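Local coordinates for protein aminopeptidase C (PDB 4K7C) that probably acts as a papain-like cysteine aminopeptidase of the bleomycin hydrolase type, trimming residues from the amino termini of peptides, at residues E389-G392 and Y396-A399; N109-N114 and A129-T134; Q96-F101 and N221-F226; A352-Y357 and F404-Y409. All coordinates share one frame; numbering follows the deposited sequence. Where two conformers were deposited one is given.

Contact 1: E389-G392 and Y396-A399; sequences EKVG and YFVA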
loop_
_atom_site.group_PDB
_atom_site.type_symbol
_atom_site.label_atom_id
_atom_site.label_comp_id
_atom_site.label_asym_id
_atom_site.label_seq_id
_atom_site.Cartn_x
_atom_site.Cartn_y
_atom_site.Cartn_z
ATOM N N GLU A 389 -1.633 14.264 -14.023
ATOM C CA GLU A 389 -1.002 15.319 -13.166
ATOM C C GLU A 389 0.130 14.860 -12.268
ATOM O O GLU A 389 0.781 15.711 -11.643
ATOM C CB GLU A 389 -2.024 15.972 -12.237
ATOM C CG GLU A 389 -3.112 16.710 -12.933
ATOM C CD GLU A 389 -3.984 17.526 -12.004
ATOM O OE1 GLU A 389 -4.323 17.017 -10.873
ATOM O OE2 GLU A 389 -4.363 18.653 -12.442
ATOM N N LYS A 390 0.379 13.563 -12.199
ATOM C CA LYS A 390 1.405 13.081 -11.285
ATOM C C LYS A 390 2.804 12.930 -11.863
ATOM O O LYS A 390 3.671 12.319 -11.195
ATOM C CB LYS A 390 0.950 11.763 -10.706
ATOM C CG LYS A 390 -0.313 11.955 -9.850
ATOM C CD LYS A 390 -0.814 10.598 -9.386
ATOM C CE LYS A 390 -1.784 10.813 -8.218
ATOM N NZ LYS A 390 -2.649 9.614 -8.018
ATOM N N VAL A 391 3.018 13.470 -13.073
ATOM C CA VAL A 391 4.351 13.619 -13.673
ATOM C C VAL A 391 4.521 15.099 -13.959
ATOM O O VAL A 391 3.550 15.853 -14.145
ATOM C CB VAL A 391 4.584 12.790 -14.964
ATOM C CG1 VAL A 391 4.542 11.324 -14.710
ATOM C CG2 VAL A 391 3.473 13.145 -15.985
ATOM N N GLY A 392 5.782 15.515 -13.997
ATOM C CA GLY A 392 6.172 16.876 -14.265
ATOM C C GLY A 392 5.565 17.804 -13.236
ATOM O O GLY A 392 5.371 17.464 -12.052
ATOM N N TYR A 396 2.619 19.100 -16.739
ATOM C CA TYR A 396 3.379 19.879 -17.698
ATOM C C TYR A 396 4.881 19.584 -17.623
ATOM O O TYR A 396 5.471 19.383 -16.526
ATOM C CB TYR A 396 3.138 21.359 -17.468
ATOM C CG TYR A 396 1.736 21.829 -17.898
ATOM C CD1 TYR A 396 1.554 22.335 -19.162
ATOM C CD2 TYR A 396 0.596 21.676 -17.062
ATOM C CE1 TYR A 396 0.299 22.730 -19.588
ATOM C CE2 TYR A 396 -0.634 22.042 -17.456
ATOM C CZ TYR A 396 -0.811 22.594 -18.728
ATOM O OH TYR A 396 -2.090 22.968 -19.130
ATOM N N PHE A 397 5.478 19.544 -18.793
ATOM C CA PHE A 397 6.905 19.216 -18.964
ATOM C C PHE A 397 7.610 20.541 -19.381
ATOM O O PHE A 397 6.933 21.540 -19.680
ATOM C CB PHE A 397 7.050 18.134 -20.012
ATOM C CG PHE A 397 6.910 16.708 -19.510
ATOM C CD1 PHE A 397 6.060 16.369 -18.517
ATOM C CD2 PHE A 397 7.591 15.697 -20.165
ATOM C CE1 PHE A 397 5.930 15.053 -18.087
ATOM C CE2 PHE A 397 7.486 14.407 -19.737
ATOM C CZ PHE A 397 6.659 14.093 -18.688
ATOM N N VAL A 398 8.941 20.522 -19.394
ATOM C CA VAL A 398 9.734 21.644 -19.837
ATOM C C VAL A 398 10.806 21.071 -20.750
ATOM O O VAL A 398 11.428 20.001 -20.426
ATOM C CB VAL A 398 10.258 22.464 -18.687
ATOM C CG1 VAL A 398 10.941 21.574 -17.669
ATOM C CG2 VAL A 398 11.215 23.540 -19.196
ATOM N N ALA A 399 11.052 21.733 -21.914
ATOM C CA ALA A 399 12.021 21.240 -22.887
ATOM C C ALA A 399 13.017 22.354 -23.114
ATOM O O ALA A 399 12.597 23.530 -23.321
ATOM C CB ALA A 399 11.391 20.908 -24.209
#
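The carbonyl of Tyr396 meets Gly392 where the loop that leads from strand 377-384 enters strand 396-400, the second arm of an antiparallel beta-hairpin with strand 377-384 in the papain-like part of the chain. Tyr396 O lies 3.4 Å from Gly392 CA and accepts a CH...O contact bent to 136° at the hydrogen. Backbone shape and close approach act together here: Gly392 has a positive phi of 59°, and a CB on it would fall only 2.3 Å from Tyr396 O. The Tyr396 side chain leaves in the other direction, its OH hydrogen-bonded to Thr58 OG1 and Gly59 O, so that this residue serves the loop with its backbone and another part of the fold with its hydroxyl. Phe397 then supplies the apolar half of the contact. Its CG stands anti to the carbonyl carbon (chi1 -86°), which carries the end of the ring back to the loop although CB does not point there. The Trp387 ring meets that of Phe397 with the planes nearly perpendicular, and backbone hydrogen bonding to Val383 holds the residue in the hairpin. The strand is bonded onward through its backbone, Val398 to Leu332 and to Gly330 beside that strand, Ala399 to Trp381. Val391 completes the packing from the loop: its CG2 branch reaches the rim of the Phe397 ring near the ring plane, 3.8 Å from CE1.

Contact 2: N109-N114 and A129-T134; sequences NYFYEN and AFLLAT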
loop_
_atom_site.group_PDB
_atom_site.type_symbol
_atom_site.label_atom_id
_atom_site.label_comp_id
_atom_site.label_asym_id
_atom_site.label_seq_id
_atom_site.Cartn_x
_atom_site.Cartn_y
_atom_site.Cartn_z
ATOM N N ASN A 109 -10.662 -0.308 -42.621
ATOM C CA ASN A 109 -10.915 -0.088 -44.041
ATOM C C ASN A 109 -9.671 0.326 -44.842
ATOM O O ASN A 109 -9.422 -0.227 -45.943
ATOM C CB ASN A 109 -11.970 1.003 -44.197
ATOM C CG ASN A 109 -12.461 1.118 -45.636
ATOM O OD1 ASN A 109 -12.979 0.114 -46.157
ATOM N ND2 ASN A 109 -12.326 2.257 -46.225
ATOM N N TYR A 110 -8.917 1.269 -44.283
ATOM C CA TYR A 110 -7.611 1.628 -44.859
ATOM C C TYR A 110 -6.700 0.446 -45.085
ATOM O O TYR A 110 -6.196 0.278 -46.191
ATOM C CB TYR A 110 -6.914 2.755 -44.050
ATOM C CG TYR A 110 -5.993 3.611 -44.870
ATOM C CD1 TYR A 110 -6.444 4.796 -45.399
ATOM C CD2 TYR A 110 -4.682 3.273 -45.098
ATOM C CE1 TYR A 110 -5.651 5.625 -46.133
ATOM C CE2 TYR A 110 -3.868 4.110 -45.865
ATOM C CZ TYR A 110 -4.373 5.265 -46.394
ATOM O OH TYR A 110 -3.623 6.148 -47.139
ATOM N N PHE A 111 -6.572 -0.428 -44.076
ATOM C CA PHE A 111 -5.790 -1.630 -44.167
ATOM C C PHE A 111 -6.303 -2.560 -45.291
ATOM O O PHE A 111 -5.521 -3.073 -46.084
ATOM C CB PHE A 111 -5.787 -2.357 -42.810
ATOM C CG PHE A 111 -5.135 -3.709 -42.853
ATOM C CD1 PHE A 111 -3.757 -3.856 -42.727
ATOM C CD2 PHE A 111 -5.919 -4.837 -42.941
ATOM C CE1 PHE A 111 -3.204 -5.137 -42.762
ATOM C CE2 PHE A 111 -5.398 -6.085 -43.016
ATOM C CZ PHE A 111 -4.008 -6.260 -42.904
ATOM N N TYR A 112 -7.608 -2.768 -45.360
ATOM C CA TYR A 112 -8.156 -3.669 -46.373
ATOM C C TYR A 112 -7.830 -3.111 -47.767
ATOM O O TYR A 112 -7.549 -3.881 -48.705
ATOM C CB TYR A 112 -9.633 -3.831 -46.225
ATOM C CG TYR A 112 -10.101 -4.492 -44.965
ATOM C CD1 TYR A 112 -9.399 -5.549 -44.372
ATOM C CD2 TYR A 112 -11.302 -4.098 -44.350
ATOM C CE1 TYR A 112 -9.868 -6.219 -43.237
ATOM C CE2 TYR A 112 -11.790 -4.751 -43.217
ATOM C CZ TYR A 112 -11.067 -5.779 -42.612
ATOM O OH TYR A 112 -11.508 -6.469 -41.464
ATOM N N GLU A 113 -7.927 -1.815 -47.927
ATOM C CA GLU A 113 -7.689 -1.203 -49.242
ATOM C C GLU A 113 -6.200 -1.342 -49.583
ATOM O O GLU A 113 -5.819 -1.559 -50.765
ATOM C CB GLU A 113 -8.178 0.254 -49.287
ATOM C CG GLU A 113 -9.705 0.360 -49.340
ATOM C CD GLU A 113 -10.262 -0.240 -50.624
ATOM O OE1 GLU A 113 -9.572 -0.019 -51.675
ATOM O OE2 GLU A 113 -11.325 -0.911 -50.592
ATOM N N ASN A 114 -5.349 -1.224 -48.576
ATOM C CA ASN A 114 -3.896 -1.459 -48.792
ATOM C C ASN A 114 -3.554 -2.879 -49.160
ATOM O O ASN A 114 -2.671 -3.121 -50.029
ATOM C CB ASN A 114 -3.055 -0.954 -47.611
ATOM C CG ASN A 114 -2.834 0.545 -47.669
ATOM O OD1 ASN A 114 -2.883 1.140 -48.736
ATOM N ND2 ASN A 114 -2.571 1.180 -46.511
ATOM N N ALA A 129 5.012 -6.930 -46.214
ATOM C CA ALA A 129 5.455 -7.293 -44.840
ATOM C C ALA A 129 5.217 -6.132 -43.903
ATOM O O ALA A 129 4.812 -6.359 -42.769
ATOM C CB ALA A 129 6.910 -7.667 -44.798
ATOM N N PHE A 130 5.450 -4.916 -44.361
ATOM C CA PHE A 130 5.262 -3.701 -43.498
ATOM C C PHE A 130 3.813 -3.488 -43.068
ATOM O O PHE A 130 3.515 -3.227 -41.888
ATOM C CB PHE A 130 5.779 -2.509 -44.285
ATOM C CG PHE A 130 5.681 -1.226 -43.541
ATOM C CD1 PHE A 130 6.633 -0.891 -42.628
ATOM C CD2 PHE A 130 4.595 -0.409 -43.727
ATOM C CE1 PHE A 130 6.534 0.278 -41.925
ATOM C CE2 PHE A 130 4.497 0.778 -43.036
ATOM C CZ PHE A 130 5.470 1.101 -42.129
ATOM N N LEU A 131 2.915 -3.629 -44.029
ATOM C CA LEU A 131 1.473 -3.714 -43.766
ATOM C C LEU A 131 1.036 -4.718 -42.721
ATOM O O LEU A 131 0.253 -4.395 -41.830
ATOM C CB LEU A 131 0.755 -4.142 -45.045
ATOM C CG LEU A 131 0.064 -3.076 -45.828
ATOM C CD1 LEU A 131 -0.648 -3.773 -47.004
ATOM C CD2 LEU A 131 -0.946 -2.302 -44.941
ATOM N N LEU A 132 1.523 -5.948 -42.858
ATOM C CA LEU A 132 1.048 -7.054 -42.029
ATOM C C LEU A 132 1.692 -6.979 -40.648
ATOM O O LEU A 132 1.135 -7.555 -39.689
ATOM C CB LEU A 132 1.307 -8.380 -42.663
ATOM C CG LEU A 132 0.535 -8.551 -43.936
ATOM C CD1 LEU A 132 0.970 -9.805 -44.668
ATOM C CD2 LEU A 132 -0.967 -8.622 -43.681
ATOM N N ALA A 133 2.853 -6.347 -40.582
ATOM C CA ALA A 133 3.566 -6.256 -39.297
ATOM C C ALA A 133 2.786 -5.356 -38.331
ATOM O O ALA A 133 2.765 -5.628 -37.141
ATOM C CB ALA A 133 5.002 -5.770 -39.470
ATOM N N THR A 134 2.099 -4.331 -38.866
ATOM C CA THR A 134 1.354 -3.424 -38.045
ATOM C C THR A 134 0.023 -3.057 -38.691
ATOM O O THR A 134 -0.104 -1.951 -39.271
ATOM C CB THR A 134 2.142 -2.154 -37.725
ATOM O OG1 THR A 134 3.485 -2.481 -37.401
ATOM C CG2 THR A 134 1.567 -1.475 -36.570
#
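Phe111 is the first residue of 109-114 to reach segment 129-134, across an antiparallel helix pair whose short axes pass 10.9 Å apart at 154°. At that spacing no backbone-to-backbone contact forms, and side chains reach across to the other helix's side chains and carbonyls. Phe111 swings its ring across with CG trans to the backbone N (chi1 173°), and it presents an edge: Leu131 O lies in the ring plane, 3.7 Å from CE1. Leu132 CD2 also lies at the edge, 3.9 Å from Phe111 CZ, the two side chains crossing at about a right angle, and Phe111 CD1 packs on Leu131 CD2. One turn on, Asn114 contributes its apolar part, CB resting 3.7 Å from Leu131 CD2. Leu131 thus wedges between Phe111 and Asn114, and an alanine here would probably leave a gap between the helices, with Phe111 CD1 and Asn114 CB without the methyl they now pack on. Around the pair, Leu180 of helix 170-192 packs on Phe111, while Tyr357 of the second subunit packs on Leu132, so the contact lies close to a subunit interface. Leu131 CD1, the other branch, bears on the Asn114 backbone, 3.7 Å from its carbonyl O.

Contact 3: Q96-F101 and N221-F226; sequences QNYTFF and NPPTKF
The phenol oxygen of Tyr98 is hydrogen-bonded to Tyr152 O and, weakly, to a bound glycerol, while its ring packs on the Pro222-Pro223 pair in 221-226. The arrangement is a loop carrying two consecutive prolines laid against the first turns of helix 96-117, and its centre is a CH-pi contact. Pro222 CG sits over one face of the Phe101 ring, 3.5 Å from the centroid and 13° off the ring normal, the two side chains crossing at about a right angle. Phe101 holds its ring there with CG trans to the backbone N (chi1 -177°), and Tyr212 of helix 197-219 adds a steeply inclined ring. A leucine in place of Phe101 has no flat face, and the proline ring would probably lose its CH-pi contact and sit less firmly against the helix. Tyr98 is used differently: Pro223 CD comes to the edge of its ring, 3.8 Å from CD1, and Pro222 CB makes a looser contact with CE1. Pro223 O binds the same glycerol, probably a crystallisation additive. Asn221, just ahead of the two prolines, is hydrogen-bonded to Gln27 of the second subunit. The tightest approach across the pair is Pro222 CG to Phe101 CE2, at 3.4 Å.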
loop_
_atom_site.group_PDB
_atom_site.type_symbol
_atom_site.label_atom_id
_atom_site.label_comp_id
_atom_site.label_asym_id
_atom_site.label_seq_id
_atom_site.Cartn_x
_atom_site.Cartn_y
_atom_site.Cartn_z
ATOM N N GLN A 96 -11.723 11.834 -26.152
ATOM C CA GLN A 96 -10.688 11.086 -26.909
ATOM C C GLN A 96 -11.102 9.695 -27.348
ATOM O O GLN A 96 -10.497 9.172 -28.233
ATOM C CB GLN A 96 -9.395 11.036 -26.077
ATOM C CG GLN A 96 -9.023 12.372 -25.495
ATOM C CD GLN A 96 -9.525 12.618 -24.126
ATOM O OE1 GLN A 96 -10.390 11.900 -23.595
ATOM N NE2 GLN A 96 -9.059 13.757 -23.535
ATOM N N ASN A 97 -12.123 9.096 -26.724
ATOM C CA ASN A 97 -12.636 7.830 -27.112
ATOM C C ASN A 97 -13.373 7.987 -28.490
ATOM O O ASN A 97 -13.255 7.103 -29.310
ATOM C CB ASN A 97 -13.535 7.264 -26.093
ATOM C CG ASN A 97 -13.858 5.813 -26.346
ATOM O OD1 ASN A 97 -13.130 5.101 -27.078
ATOM N ND2 ASN A 97 -14.876 5.330 -25.706
ATOM N N TYR A 98 -14.064 9.099 -28.682
ATOM C CA TYR A 98 -14.791 9.398 -29.929
ATOM C C TYR A 98 -13.850 9.306 -31.124
ATOM O O TYR A 98 -14.140 8.568 -32.064
ATOM C CB TYR A 98 -15.558 10.746 -29.842
ATOM C CG TYR A 98 -16.496 10.983 -31.013
ATOM C CD1 TYR A 98 -17.761 10.388 -31.101
ATOM C CD2 TYR A 98 -16.078 11.766 -32.060
ATOM C CE1 TYR A 98 -18.595 10.627 -32.200
ATOM C CE2 TYR A 98 -16.889 11.950 -33.192
ATOM C CZ TYR A 98 -18.145 11.428 -33.208
ATOM O OH TYR A 98 -18.991 11.677 -34.336
ATOM N N THR A 99 -12.699 9.997 -31.047
ATOM C CA THR A 99 -11.732 9.968 -32.134
ATOM C C THR A 99 -11.104 8.618 -32.231
ATOM O O THR A 99 -10.810 8.144 -33.327
ATOM C CB THR A 99 -10.630 11.048 -31.975
ATOM O OG1 THR A 99 -10.222 11.110 -30.579
ATOM C CG2 THR A 99 -11.135 12.386 -32.378
ATOM N N PHE A 100 -11.020 7.887 -31.099
ATOM C CA PHE A 100 -10.354 6.580 -31.084
ATOM C C PHE A 100 -11.221 5.573 -31.834
ATOM O O PHE A 100 -10.752 4.705 -32.641
ATOM C CB PHE A 100 -10.162 6.110 -29.648
ATOM C CG PHE A 100 -9.155 4.973 -29.457
ATOM C CD1 PHE A 100 -7.913 4.959 -30.069
ATOM C CD2 PHE A 100 -9.430 3.953 -28.537
ATOM C CE1 PHE A 100 -7.003 3.984 -29.807
ATOM C CE2 PHE A 100 -8.508 2.943 -28.249
ATOM C CZ PHE A 100 -7.282 2.967 -28.881
ATOM N N PHE A 101 -12.506 5.641 -31.577
ATOM C CA PHE A 101 -13.435 4.756 -32.285
ATOM C C PHE A 101 -13.308 4.858 -33.841
ATOM O O PHE A 101 -13.106 3.874 -34.507
ATOM C CB PHE A 101 -14.899 5.010 -31.778
ATOM C CG PHE A 101 -15.939 4.064 -32.421
ATOM C CD1 PHE A 101 -16.492 2.991 -31.755
ATOM C CD2 PHE A 101 -16.310 4.268 -33.739
ATOM C CE1 PHE A 101 -17.434 2.178 -32.386
ATOM C CE2 PHE A 101 -17.210 3.442 -34.371
ATOM C CZ PHE A 101 -17.729 2.367 -33.721
ATOM N N ASN A 221 -21.085 2.901 -28.428
ATOM C CA ASN A 221 -21.715 3.402 -29.631
ATOM C C ASN A 221 -21.391 4.869 -29.798
ATOM O O ASN A 221 -21.636 5.709 -28.902
ATOM C CB ASN A 221 -23.206 3.314 -29.514
ATOM C CG ASN A 221 -23.736 1.917 -29.347
ATOM O OD1 ASN A 221 -23.291 0.930 -29.981
ATOM N ND2 ASN A 221 -24.599 1.802 -28.375
ATOM N N PRO A 222 -20.891 5.230 -30.954
ATOM C CA PRO A 222 -20.686 6.675 -31.169
ATOM C C PRO A 222 -21.962 7.442 -31.194
ATOM O O PRO A 222 -22.952 7.022 -31.859
ATOM C CB PRO A 222 -20.031 6.729 -32.539
ATOM C CG PRO A 222 -19.585 5.375 -32.820
ATOM C CD PRO A 222 -20.553 4.435 -32.150
ATOM N N PRO A 223 -22.008 8.532 -30.471
ATOM C CA PRO A 223 -23.214 9.318 -30.442
ATOM C C PRO A 223 -23.522 10.020 -31.805
ATOM O O PRO A 223 -22.640 10.321 -32.552
ATOM C CB PRO A 223 -22.913 10.381 -29.398
ATOM C CG PRO A 223 -21.438 10.359 -29.226
ATOM C CD PRO A 223 -20.988 9.002 -29.525
ATOM N N THR A 224 -24.798 10.237 -32.084
ATOM C CA THR A 224 -25.225 10.973 -33.244
ATOM C C THR A 224 -25.997 12.295 -32.908
ATOM O O THR A 224 -26.043 13.233 -33.700
ATOM C CB THR A 224 -26.159 10.088 -34.115
ATOM O OG1 THR A 224 -27.215 9.548 -33.301
ATOM C CG2 THR A 224 -25.359 8.931 -34.779
ATOM N N LYS A 225 -26.590 12.365 -31.756
ATOM C CA LYS A 225 -27.391 13.509 -31.341
ATOM C C LYS A 225 -27.361 13.619 -29.819
ATOM O O LYS A 225 -27.601 12.608 -29.116
ATOM C CB LYS A 225 -28.815 13.266 -31.799
ATOM C CG LYS A 225 -29.776 14.347 -31.372
ATOM C CD LYS A 225 -31.092 14.224 -32.108
ATOM C CE LYS A 225 -32.203 13.885 -31.141
ATOM N NZ LYS A 225 -33.476 13.960 -31.897
ATOM N N PHE A 226 -27.076 14.800 -29.270
ATOM C CA PHE A 226 -27.081 14.906 -27.790
ATOM C C PHE A 226 -27.376 16.333 -27.353
ATOM O O PHE A 226 -27.185 17.309 -28.125
ATOM C CB PHE A 226 -25.700 14.501 -27.260
ATOM C CG PHE A 226 -24.554 15.308 -27.876
ATOM C CD1 PHE A 226 -24.030 14.966 -29.104
ATOM C CD2 PHE A 226 -24.070 16.368 -27.254
ATOM C CE1 PHE A 226 -23.006 15.718 -29.692
ATOM C CE2 PHE A 226 -23.031 17.122 -27.775
ATOM C CZ PHE A 226 -22.484 16.801 -29.024
#

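Contact 4: A352-Y357 and F404-Y409; sequences AERLDY and FDQFVY
Polar bonds centre on Arg354, whose NH1 has two partners. One is direct: NH1 donates to Gln406 OE1 at 2.9 Å, almost straight at 175°, with the oxygen in the guanidinium plane and the donor on an in-plane lone pair of the amide carbonyl. The two flat groups are turned 70° apart, and the bond to the amide is a single one, through NH1. Gln406 reaches it because its chain bends at chi2 (-48°), bringing OE1 towards the helix. The other partner is a water that accepts from Arg354 NH1 at 2.7 Å. It gives a hydrogen to Gln406 O at 2.8 Å and also meets Tyr409 OH, which in turn has Ser360 OG as a partner. One water thus joins the arginine to both ends of 406-409.

Aromatic contact comes from Phe407. Its CE1 lies 3.6 Å above the guanidinium plane, offset toward the rim, whereas Arg354 NE stands at the edge of the ring. The phenylalanine therefore covers the charged group without stacking on it. Within 404-409, Gln406 CB lies over a face of the same ring.

Apolar packing is left to Leu355, whose CD2 touches Tyr409 CE1 at 3.6 Å as the two side chains run past each other in opposite directions.

Together these form a water-bridged junction of the short helix 351-356 with the place where helix 401-407 turns into strand 408-414 of the papain-like beta region.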
loop_
_atom_site.group_PDB
_atom_site.type_symbol
_atom_site.label_atom_id
_atom_site.label_comp_id
_atom_site.label_asym_id
_atom_site.label_seq_id
_atom_site.Cartn_x
_atom_site.Cartn_y
_atom_site.Cartn_z
ATOM N N ALA A 352 20.389 14.407 -38.387
ATOM C CA ALA A 352 20.307 13.625 -39.619
ATOM C C ALA A 352 20.769 12.196 -39.439
ATOM O O ALA A 352 20.224 11.242 -39.998
ATOM C CB ALA A 352 21.128 14.285 -40.706
ATOM N N GLU A 353 21.917 12.040 -38.767
ATOM C CA GLU A 353 22.420 10.657 -38.519
ATOM C C GLU A 353 21.413 9.871 -37.664
ATOM O O GLU A 353 21.197 8.686 -37.931
ATOM C CB GLU A 353 23.739 10.695 -37.805
ATOM C CG GLU A 353 24.863 11.188 -38.689
ATOM C CD GLU A 353 26.125 11.506 -37.936
ATOM O OE1 GLU A 353 26.135 11.691 -36.692
ATOM O OE2 GLU A 353 27.168 11.627 -38.603
ATOM N N ARG A 354 20.821 10.482 -36.608
ATOM C CA ARG A 354 19.859 9.710 -35.818
ATOM C C ARG A 354 18.641 9.238 -36.609
ATOM O O ARG A 354 18.205 8.135 -36.470
ATOM C CB ARG A 354 19.380 10.490 -34.617
ATOM C CG ARG A 354 20.430 10.827 -33.604
ATOM C CD ARG A 354 19.761 11.268 -32.300
ATOM N NE ARG A 354 20.634 12.021 -31.427
ATOM C CZ ARG A 354 20.889 13.317 -31.528
ATOM N NH1 ARG A 354 20.204 14.144 -32.369
ATOM N NH2 ARG A 354 21.704 13.819 -30.635
ATOM N N LEU A 355 18.170 10.057 -37.563
ATOM C CA LEU A 355 17.083 9.616 -38.450
ATOM C C LEU A 355 17.518 8.521 -39.345
ATOM O O LEU A 355 16.804 7.543 -39.487
ATOM C CB LEU A 355 16.535 10.822 -39.319
ATOM C CG LEU A 355 15.805 11.911 -38.447
ATOM C CD1 LEU A 355 15.526 13.230 -39.123
ATOM C CD2 LEU A 355 14.470 11.353 -37.966
ATOM N N ASP A 356 18.611 8.776 -40.095
ATOM C CA ASP A 356 19.089 7.874 -41.104
ATOM C C ASP A 356 19.444 6.531 -40.493
ATOM O O ASP A 356 19.364 5.495 -41.167
ATOM C CB ASP A 356 20.306 8.444 -41.877
ATOM C CG ASP A 356 19.940 9.510 -42.901
ATOM O OD1 ASP A 356 18.771 9.637 -43.283
ATOM O OD2 ASP A 356 20.834 10.241 -43.239
ATOM N N TYR A 357 19.962 6.532 -39.249
ATOM C CA TYR A 357 20.468 5.287 -38.669
ATOM C C TYR A 357 19.487 4.697 -37.682
ATOM O O TYR A 357 19.832 3.732 -37.024
ATOM C CB TYR A 357 21.858 5.497 -38.010
ATOM C CG TYR A 357 22.957 5.469 -39.056
ATOM C CD1 TYR A 357 23.784 4.312 -39.223
ATOM C CD2 TYR A 357 23.126 6.533 -39.909
ATOM C CE1 TYR A 357 24.723 4.291 -40.197
ATOM C CE2 TYR A 357 24.059 6.482 -40.920
ATOM C CZ TYR A 357 24.881 5.368 -41.033
ATOM O OH TYR A 357 25.866 5.278 -42.009
ATOM N N PHE A 404 14.917 20.785 -27.970
ATOM C CA PHE A 404 13.937 21.061 -29.081
ATOM C C PHE A 404 14.701 20.922 -30.427
ATOM O O PHE A 404 14.257 20.236 -31.334
ATOM C CB PHE A 404 13.470 22.517 -28.886
ATOM C CG PHE A 404 12.352 22.919 -29.773
ATOM C CD1 PHE A 404 11.127 23.171 -29.210
ATOM C CD2 PHE A 404 12.481 22.973 -31.179
ATOM C CE1 PHE A 404 10.044 23.538 -29.999
ATOM C CE2 PHE A 404 11.372 23.357 -31.979
ATOM C CZ PHE A 404 10.172 23.645 -31.345
ATOM N N ASP A 405 15.875 21.516 -30.519
ATOM C CA ASP A 405 16.687 21.427 -31.753
ATOM C C ASP A 405 16.910 20.026 -32.220
ATOM O O ASP A 405 16.892 19.711 -33.398
ATOM C CB ASP A 405 18.045 22.165 -31.605
ATOM C CG ASP A 405 17.913 23.667 -31.533
ATOM O OD1 ASP A 405 16.802 24.211 -31.716
ATOM O OD2 ASP A 405 18.936 24.332 -31.244
ATOM N N GLN A 406 17.228 19.155 -31.279
ATOM C CA GLN A 406 17.591 17.831 -31.623
ATOM C C GLN A 406 16.410 16.904 -31.816
ATOM O O GLN A 406 16.423 16.058 -32.700
ATOM C CB GLN A 406 18.480 17.200 -30.515
ATOM C CG GLN A 406 19.883 17.728 -30.239
ATOM C CD GLN A 406 20.695 17.892 -31.495
ATOM O OE1 GLN A 406 20.781 17.021 -32.368
ATOM N NE2 GLN A 406 21.268 19.025 -31.596
ATOM N N PHE A 407 15.376 17.015 -30.959
ATOM C CA PHE A 407 14.429 15.951 -30.808
ATOM C C PHE A 407 12.974 16.284 -31.174
ATOM O O PHE A 407 12.122 15.392 -31.175
ATOM C CB PHE A 407 14.475 15.297 -29.387
ATOM C CG PHE A 407 15.820 14.731 -29.073
ATOM C CD1 PHE A 407 16.389 13.771 -29.911
ATOM C CD2 PHE A 407 16.601 15.259 -28.087
ATOM C CE1 PHE A 407 17.673 13.262 -29.643
ATOM C CE2 PHE A 407 17.884 14.765 -27.830
ATOM C CZ PHE A 407 18.411 13.762 -28.621
ATOM N N VAL A 408 12.725 17.533 -31.494
ATOM C CA VAL A 408 11.421 17.891 -32.082
ATOM C C VAL A 408 11.493 17.806 -33.614
ATOM O O VAL A 408 12.406 18.433 -34.233
ATOM C CB VAL A 408 11.009 19.276 -31.692
ATOM C CG1 VAL A 408 9.690 19.777 -32.440
ATOM C CG2 VAL A 408 10.827 19.376 -30.195
ATOM N N TYR A 409 10.545 17.068 -34.193
ATOM C CA TYR A 409 10.482 16.840 -35.613
ATOM C C TYR A 409 9.287 17.475 -36.326
ATOM O O TYR A 409 9.386 17.634 -37.537
ATOM C CB TYR A 409 10.483 15.392 -35.950
ATOM C CG TYR A 409 11.719 14.630 -35.417
ATOM C CD1 TYR A 409 12.889 14.678 -36.091
ATOM C CD2 TYR A 409 11.649 13.840 -34.261
ATOM C CE1 TYR A 409 14.044 14.052 -35.650
ATOM C CE2 TYR A 409 12.801 13.142 -33.843
ATOM C CZ TYR A 409 13.992 13.244 -34.549
ATOM O OH TYR A 409 15.122 12.573 -34.128
HETATM O O HOH W 1 17.777 13.744 -33.451
#

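How the contacts relate
Read from the N terminus, the first contact to open is contact 3, at the start of helix 96-117. Contact 2 opens further along the same helix and closes at helix 126-133, wholly within the long loop that contact 3 ends at 221-226, so helical segments are tied first locally and then to the distant Pro-Pro loop. The chain next enters the beta-rich part, where contact 4 opens at helix 351-356. Contact 1 opens and closes between the two segments of contact 4, and strand 396-400 leads directly into helix 401-407. The result is two nested pairs in series, with no crossing. Contacts 2, 3 and 4 also touch a second subunit, whereas contact 1 does not.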